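Local coordinates for protein cellulase CEL9M (Clostridium cellulolyticum, PDB 1IA6) that probably cleaves internal beta-1,4-glucosidic linkages in cellulose, lichenin and cereal beta-glucans, as a family 9 glycoside hydrolase, at residues Y320-P325 against A426-G431; A71-W76 against E313-L318; K107-S112 against Y188-A193. One frame throughout, in Å; residues are numbered along the deposited sequence.

Overall arrangement
Contacts 1 and 2 lie at two levels of helix 306-323. Contact 2 is wholly buried and sets the middle of that helix against helix 64-80; contact 1, about 13 Å away between centres, sets its C-terminal part against that of helix 413-429 and is only partly buried. The two touch, with CE2 of F429 packed 3.3 Å from O of L318. Contact 3 stands apart at the surface, its nearest atoms about 12 Å from contact 2, where a loop meets the end of helix 174-193. The chemistry follows place: methionine, isoleucine and indole in the interior, phenylalanine flanked by lysines nearer the surface, and thioether beside imidazole and carbonyl at the surface itself.

Contact 1: Y320-P325 against A426-G431; sequences YCKQNP and AIKFFG
With its CG anti to its own carbonyl carbon (chi1 -69°), F429 sets CZ of its ring against C321, and K428 beside it, with CG anti to the backbone N (chi1 174°), lays its aliphatic chain over a face of the same ring. CZ of F429 lies 3.8 Å from CB of C321, which comes in obliquely. The same CZ is 3.8 Å from N of K322, which sits at the ring edge near the ring plane, and the phenyl group therefore rests against backbone as well as side chain. On the face it covers, CD of K428 stands 4.1 Å above the plane of the F429 ring, displaced from the ring centre. Farther along, CE of K428 comes within 4.2 Å of CG of K322, whose chain runs roughly perpendicular to its own. The ammonium groups stay apart, with 6.4 Å between NZ of K322 and NZ of K428, and NZ of K322 is paired in a salt bridge with E80, which probably eases the proximity of like charges. Helix 327-341 flanks the contact, touching C321 through L329 and F429 through L330, while F81, just beyond helix 64-80, touches both lysines.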
loop_
_atom_site.group_PDB
_atom_site.type_symbol
_atom_site.label_atom_id
_atom_site.label_comp_id
_atom_site.label_asym_id
_atom_site.label_seq_id
_atom_site.Cartn_x
_atom_site.Cartn_y
_atom_site.Cartn_z
ATOM N N TYR A 320 2.550 14.012 10.092
ATOM C CA TYR A 320 3.474 14.956 10.705
ATOM C C TYR A 320 2.703 16.103 11.363
ATOM O O TYR A 320 3.059 16.557 12.452
ATOM C CB TYR A 320 4.417 15.523 9.639
ATOM C CG TYR A 320 5.366 16.581 10.144
ATOM C CD1 TYR A 320 6.490 16.237 10.892
ATOM C CD2 TYR A 320 5.141 17.930 9.873
ATOM C CE1 TYR A 320 7.374 17.215 11.356
ATOM C CE2 TYR A 320 6.015 18.914 10.333
ATOM C CZ TYR A 320 7.129 18.548 11.071
ATOM O OH TYR A 320 8.004 19.516 11.515
ATOM N N CYS A 321 1.644 16.563 10.701
ATOM C CA CYS A 321 0.844 17.673 11.221
ATOM C C CYS A 321 0.101 17.401 12.527
ATOM O O CYS A 321 -0.383 18.333 13.171
ATOM C CB CYS A 321 -0.149 18.152 10.158
ATOM S SG CYS A 321 0.627 19.125 8.850
ATOM N N LYS A 322 0.002 16.136 12.920
ATOM C CA LYS A 322 -0.672 15.803 14.170
ATOM C C LYS A 322 0.049 16.473 15.335
ATOM O O LYS A 322 -0.584 17.048 16.221
ATOM C CB LYS A 322 -0.687 14.288 14.392
ATOM C CG LYS A 322 -1.618 13.528 13.462
ATOM C CD LYS A 322 -1.552 12.027 13.716
ATOM C CE LYS A 322 -1.968 11.677 15.140
ATOM N NZ LYS A 322 -1.878 10.211 15.394
ATOM N N GLN A 323 1.376 16.407 15.324
ATOM C CA GLN A 323 2.171 17.003 16.390
ATOM C C GLN A 323 2.752 18.365 16.033
ATOM O O GLN A 323 2.964 19.200 16.909
ATOM C CB GLN A 323 3.307 16.060 16.788
ATOM C CG GLN A 323 2.837 14.713 17.305
ATOM C CD GLN A 323 3.962 13.898 17.907
ATOM O OE1 GLN A 323 5.013 13.717 17.289
ATOM N NE2 GLN A 323 3.747 13.396 19.119
ATOM N N ASN A 324 3.007 18.588 14.749
ATOM C CA ASN A 324 3.577 19.847 14.293
ATOM C C ASN A 324 2.708 20.447 13.196
ATOM O O ASN A 324 3.043 20.375 12.014
ATOM C CB ASN A 324 4.991 19.608 13.758
ATOM C CG ASN A 324 5.912 18.992 14.797
ATOM O OD1 ASN A 324 6.850 18.268 14.460
ATOM N ND2 ASN A 324 5.655 19.286 16.066
ATOM N N PRO A 325 1.569 21.043 13.574
ATOM C CA PRO A 325 0.682 21.644 12.578
ATOM C C PRO A 325 1.393 22.739 11.790
ATOM O O PRO A 325 1.888 23.709 12.363
ATOM C CB PRO A 325 -0.464 22.195 13.423
ATOM C CG PRO A 325 -0.489 21.270 14.603
ATOM C CD PRO A 325 0.974 21.120 14.919
ATOM N N ALA A 426 -7.482 13.605 5.975
ATOM C CA ALA A 426 -8.275 14.739 5.507
ATOM C C ALA A 426 -9.507 14.917 6.386
ATOM O O ALA A 426 -9.886 16.037 6.728
ATOM C CB ALA A 426 -8.697 14.523 4.058
ATOM N N ILE A 427 -10.134 13.803 6.746
ATOM C CA ILE A 427 -11.320 13.843 7.586
ATOM C C ILE A 427 -11.009 14.483 8.935
ATOM O O ILE A 427 -11.827 15.221 9.483
ATOM C CB ILE A 427 -11.890 12.419 7.786
ATOM C CG1 ILE A 427 -12.488 11.930 6.463
ATOM C CG2 ILE A 427 -12.944 12.414 8.886
ATOM C CD1 ILE A 427 -12.940 10.490 6.475
ATOM N N LYS A 428 -9.820 14.211 9.457
ATOM C CA LYS A 428 -9.406 14.758 10.744
ATOM C C LYS A 428 -9.138 16.260 10.713
ATOM O O LYS A 428 -9.590 16.995 11.587
ATOM C CB LYS A 428 -8.148 14.036 11.240
ATOM C CG LYS A 428 -7.551 14.626 12.511
ATOM C CD LYS A 428 -6.274 13.907 12.910
ATOM C CE LYS A 428 -5.615 14.573 14.111
ATOM N NZ LYS A 428 -6.523 14.628 15.293
ATOM N N PHE A 429 -8.415 16.713 9.697
ATOM C CA PHE A 429 -8.050 18.120 9.586
ATOM C C PHE A 429 -9.021 19.040 8.858
ATOM O O PHE A 429 -9.139 20.215 9.207
ATOM C CB PHE A 429 -6.677 18.233 8.929
ATOM C CG PHE A 429 -5.557 17.728 9.783
ATOM C CD1 PHE A 429 -5.126 18.455 10.887
ATOM C CD2 PHE A 429 -4.925 16.530 9.483
ATOM C CE1 PHE A 429 -4.080 17.994 11.679
ATOM C CE2 PHE A 429 -3.878 16.059 10.267
ATOM C CZ PHE A 429 -3.453 16.792 11.367
ATOM N N PHE A 430 -9.714 18.519 7.854
ATOM C CA PHE A 430 -10.636 19.341 7.078
ATOM C C PHE A 430 -12.087 18.901 7.191
ATOM O O PHE A 430 -12.998 19.679 6.915
ATOM C CB PHE A 430 -10.215 19.328 5.608
ATOM C CG PHE A 430 -8.727 19.382 5.404
ATOM C CD1 PHE A 430 -7.984 20.461 5.872
ATOM C CD2 PHE A 430 -8.066 18.342 4.762
ATOM C CE1 PHE A 430 -6.602 20.500 5.703
ATOM C CE2 PHE A 430 -6.684 18.370 4.588
ATOM C CZ PHE A 430 -5.951 19.451 5.060
ATOM N N GLY A 431 -12.294 17.649 7.590
ATOM C CA GLY A 431 -13.641 17.119 7.721
ATOM C C GLY A 431 -14.506 17.898 8.691
ATOM O O GLY A 431 -15.544 18.441 8.254
#

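Contact 2: A71-W76 against E313-L318; sequences AAILGW and ESMVML
M315 reaches from its helix to I73 and W76 as a nearly straight rod. Its CG is anti to the backbone N (chi1 -180°) and the chain stays extended through the thioether, which carries SD and CE to the other helix even though the closest CA atoms, those of I73 and M315, are 9.8 Å apart. Sulfur and methyl then divide the work. SD of M315 lies 3.8 Å from CG2 of I73, the branch that stands anti to its own N, while CE of M315 settles 3.5 Å from CE3 of W76. That methyl approaches the indole obliquely, at its benzene half, and also lies 4.0 Å from CD2 of W76. Helices 64-80 and 306-323 belong to the (alpha/alpha)6 barrel of family 9 cellulases, and here they are joined inside it by apolar side chains, with no hydrogen bond between the segments. CG of W76 is anti to the backbone N (chi1 -169°), which puts the benzene half where CE of M315 lands. The indole N-H is engaged elsewhere: NE1 of W76 is hydrogen-bonded to OE2 of E80, one turn along. W215 meets the indole edge-to-face and W219 also touches it, both from helix 210-224. A417 of helix 413-429 packs on I73, whose side chain lies about 11 Å from the bound calcium ion.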
loop_
_atom_site.group_PDB
_atom_site.type_symbol
_atom_site.label_atom_id
_atom_site.label_comp_id
_atom_site.label_asym_id
_atom_site.label_seq_id
_atom_site.Cartn_x
_atom_site.Cartn_y
_atom_site.Cartn_z
ATOM N N ALA A 71 -0.019 -3.460 3.306
ATOM C CA ALA A 71 -0.560 -3.846 4.605
ATOM C C ALA A 71 -0.031 -2.926 5.699
ATOM O O ALA A 71 -0.755 -2.575 6.630
ATOM C CB ALA A 71 -0.194 -5.296 4.921
ATOM N N ALA A 72 1.236 -2.536 5.592
ATOM C CA ALA A 72 1.841 -1.659 6.588
ATOM C C ALA A 72 1.276 -0.247 6.547
ATOM O O ALA A 72 1.031 0.356 7.592
ATOM C CB ALA A 72 3.362 -1.616 6.404
ATOM N N ILE A 73 1.075 0.287 5.346
ATOM C CA ILE A 73 0.550 1.644 5.208
ATOM C C ILE A 73 -0.910 1.727 5.638
ATOM O O ILE A 73 -1.331 2.724 6.229
ATOM C CB ILE A 73 0.696 2.158 3.756
ATOM C CG1 ILE A 73 2.175 2.192 3.369
ATOM C CG2 ILE A 73 0.046 3.534 3.608
ATOM C CD1 ILE A 73 3.090 2.811 4.407
ATOM N N LEU A 74 -1.685 0.692 5.339
ATOM C CA LEU A 74 -3.085 0.670 5.755
ATOM C C LEU A 74 -3.133 0.601 7.279
ATOM O O LEU A 74 -3.938 1.280 7.915
ATOM C CB LEU A 74 -3.808 -0.542 5.164
ATOM C CG LEU A 74 -4.147 -0.479 3.675
ATOM C CD1 LEU A 74 -4.644 -1.844 3.215
ATOM C CD2 LEU A 74 -5.210 0.599 3.430
ATOM N N GLY A 75 -2.261 -0.217 7.861
ATOM C CA GLY A 75 -2.217 -0.338 9.310
ATOM C C GLY A 75 -1.804 0.974 9.958
ATOM O O GLY A 75 -2.307 1.337 11.019
ATOM N N TRP A 76 -0.884 1.691 9.317
ATOM C CA TRP A 76 -0.415 2.968 9.838
ATOM C C TRP A 76 -1.557 3.984 9.820
ATOM O O TRP A 76 -1.706 4.776 10.752
ATOM C CB TRP A 76 0.769 3.474 8.998
ATOM C CG TRP A 76 1.508 4.645 9.589
ATOM C CD1 TRP A 76 1.558 5.005 10.904
ATOM C CD2 TRP A 76 2.354 5.569 8.889
ATOM N NE1 TRP A 76 2.381 6.092 11.069
ATOM C CE2 TRP A 76 2.884 6.460 9.849
ATOM C CE3 TRP A 76 2.717 5.727 7.544
ATOM C CZ2 TRP A 76 3.758 7.498 9.509
ATOM C CZ3 TRP A 76 3.589 6.763 7.204
ATOM C CH2 TRP A 76 4.098 7.633 8.186
ATOM N N GLU A 313 2.778 11.248 -0.390
ATOM C CA GLU A 313 3.492 12.349 0.250
ATOM C C GLU A 313 2.520 13.128 1.134
ATOM O O GLU A 313 2.863 13.533 2.242
ATOM C CB GLU A 313 4.100 13.279 -0.806
ATOM C CG GLU A 313 4.874 14.478 -0.244
ATOM C CD GLU A 313 6.207 14.105 0.396
ATOM O OE1 GLU A 313 6.720 12.993 0.145
ATOM O OE2 GLU A 313 6.757 14.945 1.141
ATOM N N SER A 314 1.300 13.332 0.645
ATOM C CA SER A 314 0.302 14.067 1.411
ATOM C C SER A 314 -0.034 13.350 2.718
ATOM O O SER A 314 -0.241 13.989 3.751
ATOM C CB SER A 314 -0.962 14.268 0.571
ATOM O OG SER A 314 -0.677 15.063 -0.570
ATOM N N MET A 315 -0.077 12.022 2.680
ATOM C CA MET A 315 -0.374 11.263 3.888
ATOM C C MET A 315 0.712 11.484 4.944
ATOM O O MET A 315 0.409 11.709 6.118
ATOM C CB MET A 315 -0.485 9.766 3.580
ATOM C CG MET A 315 -0.797 8.938 4.820
ATOM S SD MET A 315 -0.581 7.174 4.593
ATOM C CE MET A 315 -0.476 6.649 6.300
ATOM N N VAL A 316 1.974 11.416 4.528
ATOM C CA VAL A 316 3.085 11.614 5.454
ATOM C C VAL A 316 3.018 13.010 6.073
ATOM O O VAL A 316 3.220 13.175 7.277
ATOM C CB VAL A 316 4.447 11.432 4.742
ATOM C CG1 VAL A 316 5.588 11.662 5.727
ATOM C CG2 VAL A 316 4.536 10.029 4.152
ATOM N N MET A 317 2.730 14.014 5.251
ATOM C CA MET A 317 2.627 15.381 5.748
ATOM C C MET A 317 1.509 15.518 6.780
ATOM O O MET A 317 1.655 16.245 7.762
ATOM C CB MET A 317 2.378 16.357 4.598
ATOM C CG MET A 317 3.528 16.464 3.622
ATOM S SD MET A 317 3.172 17.650 2.317
ATOM C CE MET A 317 4.841 18.026 1.747
ATOM N N LEU A 318 0.393 14.827 6.566
ATOM C CA LEU A 318 -0.716 14.913 7.518
ATOM C C LEU A 318 -0.416 14.202 8.834
ATOM O O LEU A 318 -0.894 14.615 9.892
ATOM C CB LEU A 318 -2.006 14.361 6.901
ATOM C CG LEU A 318 -2.582 15.194 5.751
ATOM C CD1 LEU A 318 -3.947 14.652 5.371
ATOM C CD2 LEU A 318 -2.693 16.655 6.170
#

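Contact 3: K107-S112 against Y188-A193; sequences KSHPNS and YAMGKA
The imidazole of H109, which meets M190 across the contact, is held at both of its nitrogens: ND1 of H109 is hydrogen-bonded to O of T114, and NE2 to OE1 of E186. Gripped in this way, the ring cannot easily rotate, and CE1, the carbon between the two nitrogens, is its nearest atom to the methionine sulfur. Within 188-193, M190 alone touches the loop segment. SD of M190 lies 3.6 Å from O of S112 and 4.0 Å from CE1 of H109; CG of M190 is 3.8 Å from the same carbonyl oxygen. Against the imidazole this is an oblique sulfur-aromatic approach: SD of M190 stands 5.0 Å from the centroid of the H109 ring and 70° off its normal. The imidazole and thioether arms run antiparallel, side by side. Extension through chi2 carries the thioether of M190 outward from the helix, and the bend at chi3 (63°) then turns the terminal methyl aside, which leaves sulfur as the touching atom. Because E186 belongs to helix 174-193, as M190 does, the loop between helix 91-107 and strand 115-119 is tied to that helix by an imidazole-carboxylate bond as well as by sulfur packing. A carbonyl at one ring nitrogen and a carboxylate at the other would probably favour the doubly protonated, cationic form of H109.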
loop_
_atom_site.group_PDB
_atom_site.type_symbol
_atom_site.label_atom_id
_atom_site.label_comp_id
_atom_site.label_asym_id
_atom_site.label_seq_id
_atom_site.Cartn_x
_atom_site.Cartn_y
_atom_site.Cartn_z
ATOM N N LYS A 107 0.344 -17.590 7.474
ATOM C CA LYS A 107 0.365 -18.878 6.785
ATOM C C LYS A 107 1.650 -19.040 5.969
ATOM O O LYS A 107 2.150 -20.153 5.787
ATOM C CB LYS A 107 -0.856 -19.001 5.866
ATOM C CG LYS A 107 -2.171 -19.073 6.632
ATOM C CD LYS A 107 -3.381 -18.888 5.729
ATOM C CE LYS A 107 -3.518 -20.008 4.715
ATOM N NZ LYS A 107 -4.754 -19.832 3.900
ATOM N N SER A 108 2.187 -17.922 5.493
ATOM C CA SER A 108 3.407 -17.931 4.691
ATOM C C SER A 108 4.680 -18.067 5.529
ATOM O O SER A 108 5.777 -18.096 4.981
ATOM C CB SER A 108 3.491 -16.651 3.850
ATOM O OG SER A 108 2.366 -16.517 2.996
ATOM N N HIS A 109 4.527 -18.148 6.848
ATOM C CA HIS A 109 5.656 -18.275 7.775
ATOM C C HIS A 109 5.476 -19.593 8.542
ATOM O O HIS A 109 5.122 -19.592 9.724
ATOM C CB HIS A 109 5.644 -17.077 8.739
ATOM C CG HIS A 109 6.831 -16.999 9.651
ATOM N ND1 HIS A 109 8.130 -17.068 9.196
ATOM C CD2 HIS A 109 6.913 -16.803 10.991
ATOM C CE1 HIS A 109 8.962 -16.917 10.212
ATOM N NE2 HIS A 109 8.248 -16.755 11.312
ATOM N N PRO A 110 5.712 -20.735 7.868
ATOM C CA PRO A 110 5.579 -22.083 8.439
ATOM C C PRO A 110 6.455 -22.395 9.652
ATOM O O PRO A 110 6.050 -23.153 10.533
ATOM C CB PRO A 110 5.881 -22.991 7.246
ATOM C CG PRO A 110 6.842 -22.181 6.448
ATOM C CD PRO A 110 6.209 -20.811 6.482
ATOM N N ASN A 111 7.657 -21.830 9.683
ATOM C CA ASN A 111 8.567 -22.021 10.808
ATOM C C ASN A 111 9.271 -20.695 11.075
ATOM O O ASN A 111 9.103 -19.742 10.316
ATOM C CB ASN A 111 9.576 -23.143 10.527
ATOM C CG ASN A 111 10.378 -22.915 9.267
ATOM O OD1 ASN A 111 11.115 -21.937 9.152
ATOM N ND2 ASN A 111 10.243 -23.826 8.310
ATOM N N SER A 112 10.056 -20.629 12.145
ATOM C CA SER A 112 10.726 -19.386 12.520
ATOM C C SER A 112 11.721 -18.784 11.530
ATOM O O SER A 112 11.994 -17.588 11.596
ATOM C CB SER A 112 11.421 -19.558 13.874
ATOM O OG SER A 112 12.515 -20.450 13.774
ATOM N N TYR A 188 11.571 -9.881 11.467
ATOM C CA TYR A 188 12.542 -8.802 11.619
ATOM C C TYR A 188 13.914 -9.425 11.864
ATOM O O TYR A 188 14.910 -9.008 11.276
ATOM C CB TYR A 188 12.164 -7.907 12.800
ATOM C CG TYR A 188 13.213 -6.874 13.146
ATOM C CD1 TYR A 188 13.371 -5.721 12.374
ATOM C CD2 TYR A 188 14.047 -7.051 14.246
ATOM C CE1 TYR A 188 14.336 -4.765 12.698
ATOM C CE2 TYR A 188 15.016 -6.107 14.578
ATOM C CZ TYR A 188 15.154 -4.969 13.802
ATOM O OH TYR A 188 16.108 -4.038 14.132
ATOM N N ALA A 189 13.950 -10.434 12.733
ATOM C CA ALA A 189 15.192 -11.128 13.056
ATOM C C ALA A 189 15.816 -11.705 11.790
ATOM O O ALA A 189 17.024 -11.585 11.572
ATOM C CB ALA A 189 14.922 -12.240 14.066
ATOM N N MET A 190 14.992 -12.340 10.961
ATOM C CA MET A 190 15.466 -12.916 9.703
ATOM C C MET A 190 16.045 -11.819 8.818
ATOM O O MET A 190 17.100 -11.989 8.201
ATOM C CB MET A 190 14.317 -13.585 8.946
ATOM C CG MET A 190 13.792 -14.870 9.559
ATOM S SD MET A 190 12.328 -15.454 8.657
ATOM C CE MET A 190 13.022 -15.756 7.039
ATOM N N GLY A 191 15.335 -10.697 8.756
ATOM C CA GLY A 191 15.763 -9.585 7.929
ATOM C C GLY A 191 17.102 -8.977 8.294
ATOM O O GLY A 191 17.852 -8.559 7.411
ATOM N N LYS A 192 17.419 -8.901 9.582
ATOM C CA LYS A 192 18.697 -8.315 9.952
ATOM C C LYS A 192 19.820 -9.346 10.015
ATOM O O LYS A 192 20.997 -8.990 9.945
ATOM C CB LYS A 192 18.593 -7.543 11.272
ATOM C CG LYS A 192 18.453 -8.362 12.533
ATOM C CD LYS A 192 18.643 -7.442 13.737
ATOM C CE LYS A 192 18.513 -8.176 15.059
ATOM N NZ LYS A 192 18.833 -7.261 16.202
ATOM N N ALA A 193 19.452 -10.620 10.116
ATOM C CA ALA A 193 20.436 -11.702 10.174
ATOM C C ALA A 193 21.186 -11.851 8.847
ATOM O O ALA A 193 22.406 -12.007 8.831
ATOM C CB ALA A 193 19.748 -13.010 10.533
#